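Local atomic coordinates of cutm, flavoprotein of carbon monoxide dehydrogenase (Hydrogenophaga pseudoflava, PDB entry 1FFV), a protein that binds FAD as the flavoprotein subunit of carbon monoxide dehydrogenase and probably passes on electrons released when carbon monoxide is oxidised. Residues L160-E163 and N164-M167; I101-P104 and Q105-N108; P11-V14 and G15-V18. One frame throughout, in Å; residues are numbered along the deposited sequence.

Interaction 1. Residues L160-E163 and N164-M167; sequences LLEE and NEVM. With FAD (flavin-adenine dinucleotide), chain J.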
loop_
_atom_site.group_PDB
_atom_site.type_symbol
_atom_site.label_atom_id
_atom_site.label_comp_id
_atom_site.label_asym_id
_atom_site.label_seq_id
_atom_site.Cartn_x
_atom_site.Cartn_y
_atom_site.Cartn_z
ATOM N N LEU C 160 5.714 -40.523 41.866
ATOM C CA LEU C 160 5.619 -40.466 43.324
ATOM C C LEU C 160 5.516 -39.010 43.819
ATOM O O LEU C 160 5.156 -38.746 44.968
ATOM C CB LEU C 160 6.840 -41.159 43.930
ATOM C CG LEU C 160 6.685 -42.467 44.718
ATOM C CD1 LEU C 160 5.496 -43.286 44.288
ATOM C CD2 LEU C 160 7.973 -43.266 44.588
ATOM N N LEU C 161 5.799 -38.074 42.921
ATOM C CA LEU C 161 5.752 -36.646 43.216
ATOM C C LEU C 161 4.358 -36.227 43.693
ATOM O O LEU C 161 3.352 -36.578 43.085
ATOM C CB LEU C 161 6.133 -35.883 41.948
ATOM C CG LEU C 161 6.759 -34.496 41.924
ATOM C CD1 LEU C 161 7.843 -34.330 42.974
ATOM C CD2 LEU C 161 7.330 -34.304 40.517
ATOM N N GLU C 162 4.312 -35.510 44.811
ATOM C CA GLU C 162 3.058 -35.028 45.379
ATOM C C GLU C 162 2.762 -33.641 44.785
ATOM O O GLU C 162 3.683 -32.915 44.405
ATOM C CB GLU C 162 3.192 -34.944 46.905
ATOM C CG GLU C 162 1.968 -35.391 47.689
ATOM C CD GLU C 162 1.681 -36.879 47.563
ATOM O OE1 GLU C 162 2.595 -37.700 47.776
ATOM O OE2 GLU C 162 0.526 -37.231 47.268
ATOM N N GLU C 163 1.483 -33.268 44.720
ATOM C CA GLU C 163 1.079 -31.973 44.160
ATOM C C GLU C 163 1.693 -30.740 44.812
ATOM O O GLU C 163 1.704 -29.661 44.221
ATOM C CB GLU C 163 -0.438 -31.834 44.168
ATOM C CG GLU C 163 -1.154 -32.768 43.221
ATOM C CD GLU C 163 -2.625 -32.423 43.082
ATOM O OE1 GLU C 163 -3.286 -32.167 44.119
ATOM O OE2 GLU C 163 -3.114 -32.399 41.931
ATOM N N ASN C 164 2.173 -30.888 46.041
ATOM C CA ASN C 164 2.788 -29.768 46.742
ATOM C C ASN C 164 4.305 -29.900 46.843
ATOM O O ASN C 164 4.934 -29.268 47.692
ATOM C CB ASN C 164 2.155 -29.563 48.132
ATOM C CG ASN C 164 2.221 -30.809 49.018
ATOM O OD1 ASN C 164 2.927 -31.769 48.715
ATOM N ND2 ASN C 164 1.485 -30.786 50.122
ATOM N N GLU C 165 4.897 -30.707 45.965
ATOM C CA GLU C 165 6.346 -30.889 45.975
ATOM C C GLU C 165 7.024 -30.350 44.722
ATOM O O GLU C 165 6.399 -30.205 43.672
ATOM C CB GLU C 165 6.711 -32.363 46.133
ATOM C CG GLU C 165 6.450 -32.953 47.496
ATOM C CD GLU C 165 6.773 -34.426 47.532
ATOM O OE1 GLU C 165 6.304 -35.152 46.635
ATOM O OE2 GLU C 165 7.502 -34.864 48.441
ATOM N N VAL C 166 8.319 -30.075 44.852
ATOM C CA VAL C 166 9.143 -29.575 43.763
ATOM C C VAL C 166 10.395 -30.453 43.717
ATOM O O VAL C 166 11.070 -30.615 44.739
ATOM C CB VAL C 166 9.582 -28.112 44.028
ATOM C CG1 VAL C 166 10.532 -27.624 42.937
ATOM C CG2 VAL C 166 8.372 -27.207 44.119
ATOM N N MET C 167 10.674 -31.069 42.568
ATOM C CA MET C 167 11.883 -31.882 42.458
ATOM C C MET C 167 13.029 -30.894 42.408
ATOM O O MET C 167 13.063 -30.033 41.539
ATOM C CB MET C 167 11.911 -32.756 41.199
ATOM C CG MET C 167 13.131 -33.699 41.173
ATOM S SD MET C 167 13.283 -34.766 39.725
ATOM C CE MET C 167 11.926 -35.900 39.974
HETATM P PA FAD J . 7.522 -28.796 31.476
HETATM O O1A FAD J . 7.259 -27.711 32.437
HETATM O O2A FAD J . 7.084 -28.675 30.199
HETATM O O5B FAD J . 6.835 -29.961 32.108
HETATM C C5B FAD J . 7.151 -30.350 33.429
HETATM C C4B FAD J . 6.018 -31.231 33.938
HETATM O O4B FAD J . 6.554 -31.776 35.183
HETATM C C3B FAD J . 4.790 -30.521 34.442
HETATM O O3B FAD J . 3.721 -31.326 34.789
HETATM C C2B FAD J . 5.424 -29.706 35.549
HETATM O O2B FAD J . 4.453 -29.144 36.363
HETATM C C1B FAD J . 6.256 -30.745 36.233
HETATM N N9A FAD J . 7.585 -30.341 36.657
HETATM C C8A FAD J . 8.566 -29.757 35.896
HETATM N N7A FAD J . 9.678 -29.515 36.586
HETATM C C5A FAD J . 9.401 -29.957 37.855
HETATM C C6A FAD J . 10.208 -29.984 39.066
HETATM N N6A FAD J . 11.432 -29.538 39.149
HETATM N N1A FAD J . 9.573 -30.514 40.151
HETATM C C2A FAD J . 8.308 -30.990 40.109
HETATM N N3A FAD J . 7.502 -31.011 39.050
HETATM C C4A FAD J . 8.095 -30.488 37.937
HETATM N N1 FAD J . 11.490 -35.761 25.474
HETATM C C2 FAD J . 12.165 -36.899 25.419
HETATM O O2 FAD J . 12.484 -37.476 26.405
HETATM N N3 FAD J . 12.548 -37.502 24.196
HETATM C C4 FAD J . 12.236 -36.933 22.992
HETATM O O4 FAD J . 12.585 -37.478 21.964
HETATM C C4X FAD J . 11.490 -35.685 23.032
HETATM N N5 FAD J . 11.155 -35.085 21.887
HETATM C C5X FAD J . 10.460 -33.920 21.975
HETATM C C6 FAD J . 10.116 -33.305 20.771
HETATM C C7 FAD J . 9.422 -32.138 20.745
HETATM C C7M FAD J . 9.061 -31.499 19.425
HETATM C C8 FAD J . 9.027 -31.504 21.975
HETATM C C8M FAD J . 8.251 -30.207 21.974
HETATM C C9 FAD J . 9.367 -32.104 23.196
HETATM C C9A FAD J . 10.077 -33.298 23.198
HETATM N N10 FAD J . 10.451 -33.964 24.401
HETATM C C10 FAD J . 11.136 -35.122 24.336
HETATM C "C1'" FAD J . 10.097 -33.338 25.718
HETATM C "C2'" FAD J . 11.100 -32.462 26.603
HETATM O "O2'" FAD J . 12.014 -33.504 26.393
HETATM C "C3'" FAD J . 9.924 -32.413 27.559
HETATM O "O3'" FAD J . 10.447 -31.113 27.200
HETATM C "C4'" FAD J . 10.077 -31.841 28.952
HETATM O "O4'" FAD J . 9.464 -33.171 28.934
HETATM C "C5'" FAD J . 8.966 -31.632 29.987
HETATM O "O5'" FAD J . 10.316 -30.953 30.546
HETATM P P FAD J . 10.239 -29.438 30.747
HETATM O O1P FAD J . 11.586 -29.085 31.418
HETATM O O2P FAD J . 10.012 -28.726 29.582
HETATM O O3P FAD J . 9.073 -29.165 31.605
HETATM O O HOH W 1 4.039 -31.137 42.326
#
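E162 to E165 form a type I beta turn, closed by E165 N donating to E162 O at 3.0 Å, and one water donates to both E162 O and E165 O, bridging the two carbonyls. The side chain of E165 adds a second link. Its CG lies anti to the carbonyl carbon (chi1 -71°) and the chain is extended beyond it, which carries OE1 back to E162 N at 2.7 Å, with an N-H...O angle of 157°. OE1 uses its anti lone pair here and also makes a salt bridge to R145, an interaction that probably favours the ionised carboxylate. L161 slants across E165, with its CD1 3.9 Å from E165 CB. Its other branch, CD2, reaches the adenine of FAD, 3.5 Å from C2A. M167 binds the same base through its backbone: M167 N donates to FAD N1A at 2.7 Å, and FAD N6A donates to M167 O at 2.9 Å. The turn lies between strand 158-159 and strand 166-173. L161, E165 and M167 pack on L138 of the adjacent strand 135-140, L161 and M167 also meet helix 112-117, and V166 packs on helix 14-24.

Interaction 2. Residues I101-P104 and Q105-N108; sequences IADP and QVRN. With FAD (flavin-adenine dinucleotide), chain J.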
loop_
_atom_site.group_PDB
_atom_site.type_symbol
_atom_site.label_atom_id
_atom_site.label_comp_id
_atom_site.label_asym_id
_atom_site.label_seq_id
_atom_site.Cartn_x
_atom_site.Cartn_y
_atom_site.Cartn_z
ATOM N N ILE C 101 17.546 -36.680 22.450
ATOM C CA ILE C 101 16.298 -36.084 22.899
ATOM C C ILE C 101 15.932 -34.839 22.109
ATOM O O ILE C 101 16.733 -33.911 21.991
ATOM C CB ILE C 101 16.343 -35.734 24.409
ATOM C CG1 ILE C 101 16.522 -37.009 25.233
ATOM C CG2 ILE C 101 15.063 -35.007 24.843
ATOM C CD1 ILE C 101 16.800 -36.740 26.701
ATOM N N ALA C 102 14.742 -34.847 21.522
ATOM C CA ALA C 102 14.245 -33.698 20.769
ATOM C C ALA C 102 15.234 -33.131 19.742
ATOM O O ALA C 102 15.795 -33.874 18.942
ATOM C CB ALA C 102 13.811 -32.611 21.750
ATOM N N ASP C 103 15.421 -31.812 19.764
ATOM C CA ASP C 103 16.333 -31.119 18.856
ATOM C C ASP C 103 17.081 -30.008 19.621
ATOM O O ASP C 103 16.800 -29.778 20.799
ATOM C CB ASP C 103 15.557 -30.565 17.654
ATOM C CG ASP C 103 14.521 -29.523 18.043
ATOM O OD1 ASP C 103 14.878 -28.545 18.732
ATOM O OD2 ASP C 103 13.353 -29.664 17.624
ATOM N N PRO C 104 18.015 -29.289 18.964
ATOM C CA PRO C 104 18.749 -28.231 19.676
ATOM C C PRO C 104 17.917 -27.180 20.413
ATOM O O PRO C 104 18.193 -26.883 21.572
ATOM C CB PRO C 104 19.611 -27.613 18.575
ATOM C CG PRO C 104 19.907 -28.786 17.700
ATOM C CD PRO C 104 18.537 -29.437 17.595
ATOM N N GLN C 105 16.900 -26.632 19.758
ATOM C CA GLN C 105 16.058 -25.616 20.387
ATOM C C GLN C 105 15.350 -26.135 21.620
ATOM O O GLN C 105 15.365 -25.492 22.667
ATOM C CB GLN C 105 15.018 -25.075 19.407
ATOM C CG GLN C 105 15.584 -24.168 18.349
ATOM C CD GLN C 105 15.909 -24.898 17.065
ATOM O OE1 GLN C 105 16.514 -25.977 17.093
ATOM N NE2 GLN C 105 15.506 -24.320 15.935
ATOM N N VAL C 106 14.701 -27.285 21.480
ATOM C CA VAL C 106 13.986 -27.898 22.588
ATOM C C VAL C 106 14.954 -28.167 23.733
ATOM O O VAL C 106 14.647 -27.895 24.892
ATOM C CB VAL C 106 13.294 -29.209 22.145
ATOM C CG1 VAL C 106 12.548 -29.855 23.323
ATOM C CG2 VAL C 106 12.321 -28.920 21.006
ATOM N N ARG C 107 16.153 -28.630 23.402
ATOM C CA ARG C 107 17.152 -28.923 24.419
ATOM C C ARG C 107 17.720 -27.718 25.158
ATOM O O ARG C 107 18.456 -27.884 26.122
ATOM C CB ARG C 107 18.276 -29.772 23.837
ATOM C CG ARG C 107 17.854 -31.204 23.570
ATOM C CD ARG C 107 19.063 -32.094 23.375
ATOM N NE ARG C 107 19.901 -31.605 22.291
ATOM C CZ ARG C 107 19.754 -31.961 21.026
ATOM N NH1 ARG C 107 18.805 -32.820 20.684
ATOM N NH2 ARG C 107 20.535 -31.430 20.103
ATOM N N ASN C 108 17.422 -26.511 24.686
ATOM C CA ASN C 108 17.882 -25.290 25.349
ATOM C C ASN C 108 16.875 -24.868 26.425
ATOM O O ASN C 108 17.127 -23.929 27.180
ATOM C CB ASN C 108 18.031 -24.138 24.348
ATOM C CG ASN C 108 19.344 -24.178 23.576
ATOM O OD1 ASN C 108 19.404 -23.687 22.435
ATOM N ND2 ASN C 108 20.393 -24.720 24.185
HETATM P PA FAD J . 7.522 -28.796 31.476
HETATM O O1A FAD J . 7.259 -27.711 32.437
HETATM O O2A FAD J . 7.084 -28.675 30.199
HETATM O O5B FAD J . 6.835 -29.961 32.108
HETATM C C5B FAD J . 7.151 -30.350 33.429
HETATM C C4B FAD J . 6.018 -31.231 33.938
HETATM O O4B FAD J . 6.554 -31.776 35.183
HETATM C C3B FAD J . 4.790 -30.521 34.442
HETATM O O3B FAD J . 3.721 -31.326 34.789
HETATM C C2B FAD J . 5.424 -29.706 35.549
HETATM O O2B FAD J . 4.453 -29.144 36.363
HETATM C C1B FAD J . 6.256 -30.745 36.233
HETATM N N9A FAD J . 7.585 -30.341 36.657
HETATM C C8A FAD J . 8.566 -29.757 35.896
HETATM N N7A FAD J . 9.678 -29.515 36.586
HETATM C C5A FAD J . 9.401 -29.957 37.855
HETATM C C6A FAD J . 10.208 -29.984 39.066
HETATM N N6A FAD J . 11.432 -29.538 39.149
HETATM N N1A FAD J . 9.573 -30.514 40.151
HETATM C C2A FAD J . 8.308 -30.990 40.109
HETATM N N3A FAD J . 7.502 -31.011 39.050
HETATM C C4A FAD J . 8.095 -30.488 37.937
HETATM N N1 FAD J . 11.490 -35.761 25.474
HETATM C C2 FAD J . 12.165 -36.899 25.419
HETATM O O2 FAD J . 12.484 -37.476 26.405
HETATM N N3 FAD J . 12.548 -37.502 24.196
HETATM C C4 FAD J . 12.236 -36.933 22.992
HETATM O O4 FAD J . 12.585 -37.478 21.964
HETATM C C4X FAD J . 11.490 -35.685 23.032
HETATM N N5 FAD J . 11.155 -35.085 21.887
HETATM C C5X FAD J . 10.460 -33.920 21.975
HETATM C C6 FAD J . 10.116 -33.305 20.771
HETATM C C7 FAD J . 9.422 -32.138 20.745
HETATM C C7M FAD J . 9.061 -31.499 19.425
HETATM C C8 FAD J . 9.027 -31.504 21.975
HETATM C C8M FAD J . 8.251 -30.207 21.974
HETATM C C9 FAD J . 9.367 -32.104 23.196
HETATM C C9A FAD J . 10.077 -33.298 23.198
HETATM N N10 FAD J . 10.451 -33.964 24.401
HETATM C C10 FAD J . 11.136 -35.122 24.336
HETATM C "C1'" FAD J . 10.097 -33.338 25.718
HETATM C "C2'" FAD J . 11.100 -32.462 26.603
HETATM O "O2'" FAD J . 12.014 -33.504 26.393
HETATM C "C3'" FAD J . 9.924 -32.413 27.559
HETATM O "O3'" FAD J . 10.447 -31.113 27.200
HETATM C "C4'" FAD J . 10.077 -31.841 28.952
HETATM O "O4'" FAD J . 9.464 -33.171 28.934
HETATM C "C5'" FAD J . 8.966 -31.632 29.987
HETATM O "O5'" FAD J . 10.316 -30.953 30.546
HETATM P P FAD J . 10.239 -29.438 30.747
HETATM O O1P FAD J . 11.586 -29.085 31.418
HETATM O O2P FAD J . 10.012 -28.726 29.582
HETATM O O3P FAD J . 9.073 -29.165 31.605
HETATM O O HOH W 2 18.976 -33.102 17.717
#
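R107 and P104 lie side by side and point the same way, and with D103 they account for most of the surface buried in this turn. The R107 chain is bent at chi3, which folds the guanidinium back over the backbone that leads into P104. One face of the group rests on D103 C and P104 N, each about 3.4 Å from its plane and offset toward the rim, while NH2 comes within 3.6 Å of P104 CG. At the edge, R107 NH1 donates to I101 O at 2.7 Å. This acceptor stays close to the guanidinium plane, although the donor is tilted 31° from the carbonyl plane of I101. A water accepts a further bond from NH1, so NH1 has two acceptors, which help to hold the group in its orientation.

D103 grips the following turn at two points. Its carbonyl O takes R107 N at 2.9 Å, nearly along the C=O axis. With chi1 at 63°, its carboxylate swings toward V106, and OD1 receives V106 N at 3.0 Å in an almost straight bond (174°), met on the syn side but out of the carboxylate plane. OD2 is salt-bridged to a basic side chain on the chain of another protein.

A102 CB packs tightly on V106 CG1, and both residues also border the flavin. I101 CG2 sits 3.5 Å from FAD C2, V106 CG1 faces C9, and A102 N makes a weak bond to FAD O4. The paired bonds accepted by D103, one on the side chain and one on the backbone, define an Asx motif opening a helical turn. It lies at the isoalloxazine end of the FAD pocket, with the D103 side chain about 7 Å from an iron-sulfur cluster.

Interaction 3. Residues P11-V14 and G15-V18; sequences PKSV and GEAV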
loop_
_atom_site.group_PDB
_atom_site.type_symbol
_atom_site.label_atom_id
_atom_site.label_comp_id
_atom_site.label_asym_id
_atom_site.label_seq_id
_atom_site.Cartn_x
_atom_site.Cartn_y
_atom_site.Cartn_z
ATOM N N PRO C 11 8.429 -17.284 41.570
ATOM C CA PRO C 11 9.136 -17.286 42.855
ATOM C C PRO C 11 10.655 -17.432 42.678
ATOM O O PRO C 11 11.119 -17.972 41.679
ATOM C CB PRO C 11 8.515 -18.485 43.574
ATOM C CG PRO C 11 8.155 -19.405 42.449
ATOM C CD PRO C 11 7.537 -18.450 41.465
ATOM N N LYS C 12 11.424 -16.922 43.635
ATOM C CA LYS C 12 12.880 -16.987 43.543
ATOM C C LYS C 12 13.522 -18.036 44.446
ATOM O O LYS C 12 14.750 -18.133 44.544
ATOM C CB LYS C 12 13.484 -15.606 43.798
ATOM C CG LYS C 12 13.052 -14.574 42.762
ATOM C CD LYS C 12 13.806 -13.264 42.926
ATOM C CE LYS C 12 13.361 -12.241 41.893
ATOM N NZ LYS C 12 13.588 -12.718 40.492
ATOM N N SER C 13 12.684 -18.852 45.067
ATOM C CA SER C 13 13.170 -19.899 45.941
ATOM C C SER C 13 12.222 -21.089 45.906
ATOM O O SER C 13 11.033 -20.942 45.611
ATOM C CB SER C 13 13.310 -19.372 47.381
ATOM O OG SER C 13 12.043 -19.172 47.987
ATOM N N VAL C 14 12.757 -22.267 46.207
ATOM C CA VAL C 14 11.965 -23.490 46.247
ATOM C C VAL C 14 10.853 -23.349 47.288
ATOM O O VAL C 14 9.723 -23.773 47.062
ATOM C CB VAL C 14 12.835 -24.703 46.636
ATOM C CG1 VAL C 14 12.005 -25.975 46.600
ATOM C CG2 VAL C 14 14.035 -24.814 45.715
ATOM N N GLY C 15 11.196 -22.751 48.428
ATOM C CA GLY C 15 10.243 -22.563 49.508
ATOM C C GLY C 15 9.029 -21.773 49.073
ATOM O O GLY C 15 7.900 -22.132 49.405
ATOM N N GLU C 16 9.265 -20.692 48.330
ATOM C CA GLU C 16 8.184 -19.855 47.823
ATOM C C GLU C 16 7.338 -20.647 46.843
ATOM O O GLU C 16 6.108 -20.579 46.878
ATOM C CB GLU C 16 8.747 -18.621 47.133
ATOM C CG GLU C 16 9.397 -17.626 48.071
ATOM C CD GLU C 16 10.069 -16.498 47.324
ATOM O OE1 GLU C 16 9.408 -15.889 46.443
ATOM O OE2 GLU C 16 11.264 -16.236 47.601
ATOM N N ALA C 17 8.008 -21.409 45.979
ATOM C CA ALA C 17 7.323 -22.238 44.991
ATOM C C ALA C 17 6.380 -23.220 45.689
ATOM O O ALA C 17 5.213 -23.358 45.306
ATOM C CB ALA C 17 8.337 -22.986 44.143
ATOM N N VAL C 18 6.888 -23.860 46.743
ATOM C CA VAL C 18 6.118 -24.819 47.529
ATOM C C VAL C 18 4.924 -24.138 48.203
ATOM O O VAL C 18 3.825 -24.693 48.238
ATOM C CB VAL C 18 7.011 -25.503 48.594
ATOM C CG1 VAL C 18 6.167 -26.329 49.564
ATOM C CG2 VAL C 18 8.049 -26.388 47.911
#
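The E16 carboxylate is the flat group that meets the incoming segment, and S13 OG and K12 N stand on the same side of its plane. S13 OG, well out of that plane, makes a weak bond to E16 OE2 at 3.1 Å; E16 OE1 is 3.6 Å from K12 N. The extended E16 chain lies alongside S13, and E16 CB is 3.6 Å from P11 CB. The pyrrolidine ring of P11 reaches on to A17, with P11 CG 4.0 Å from A17 CB.

S13 OG also accepts from E16 N at 3.2 Å, with an N-H...O angle of 158°. A chi1 of 72° sets the hydroxyl between the backbone N and the carbonyl carbon of S13, facing this first turn of amides. Regular helical bonds follow from A17 N to S13 O and from V18 N to V14 O, while V14 CG1 and V18 CG2 approach each other on the buried flank.

S13 is therefore the N-cap of helix 14-24. Its Ser-x-x-Glu sequence is that of a capping box, but E16 OE2 stands 3.9 Å from S13 N and bonds to the hydroxyl instead, so the reciprocal backbone half is missing from this serine N-cap.

How the interactions relate
Interactions 1 and 2 serve opposite ends of one FAD: residues 160-167 contact the adenine and the turn at 101-108 borders the isoalloxazine. Their centres are 25 Å apart and their nearest atoms about 14 Å; the two do not touch, and FAD, which both contact, runs between them. Interaction 3 packs on interaction 1 directly, with centres 13 Å apart. V166 CB approaches V14 CG1 at 4.1 Å, V166 CG2 approaches V18 CG2 at 3.9 Å, and N164 O meets V18 CG1. Helix 14-24 thus backs the adenine-binding strand, the V14 side chain lying about 8 Å from FAD. Interactions 2 and 3 stay about 17 Å apart at their nearest atoms.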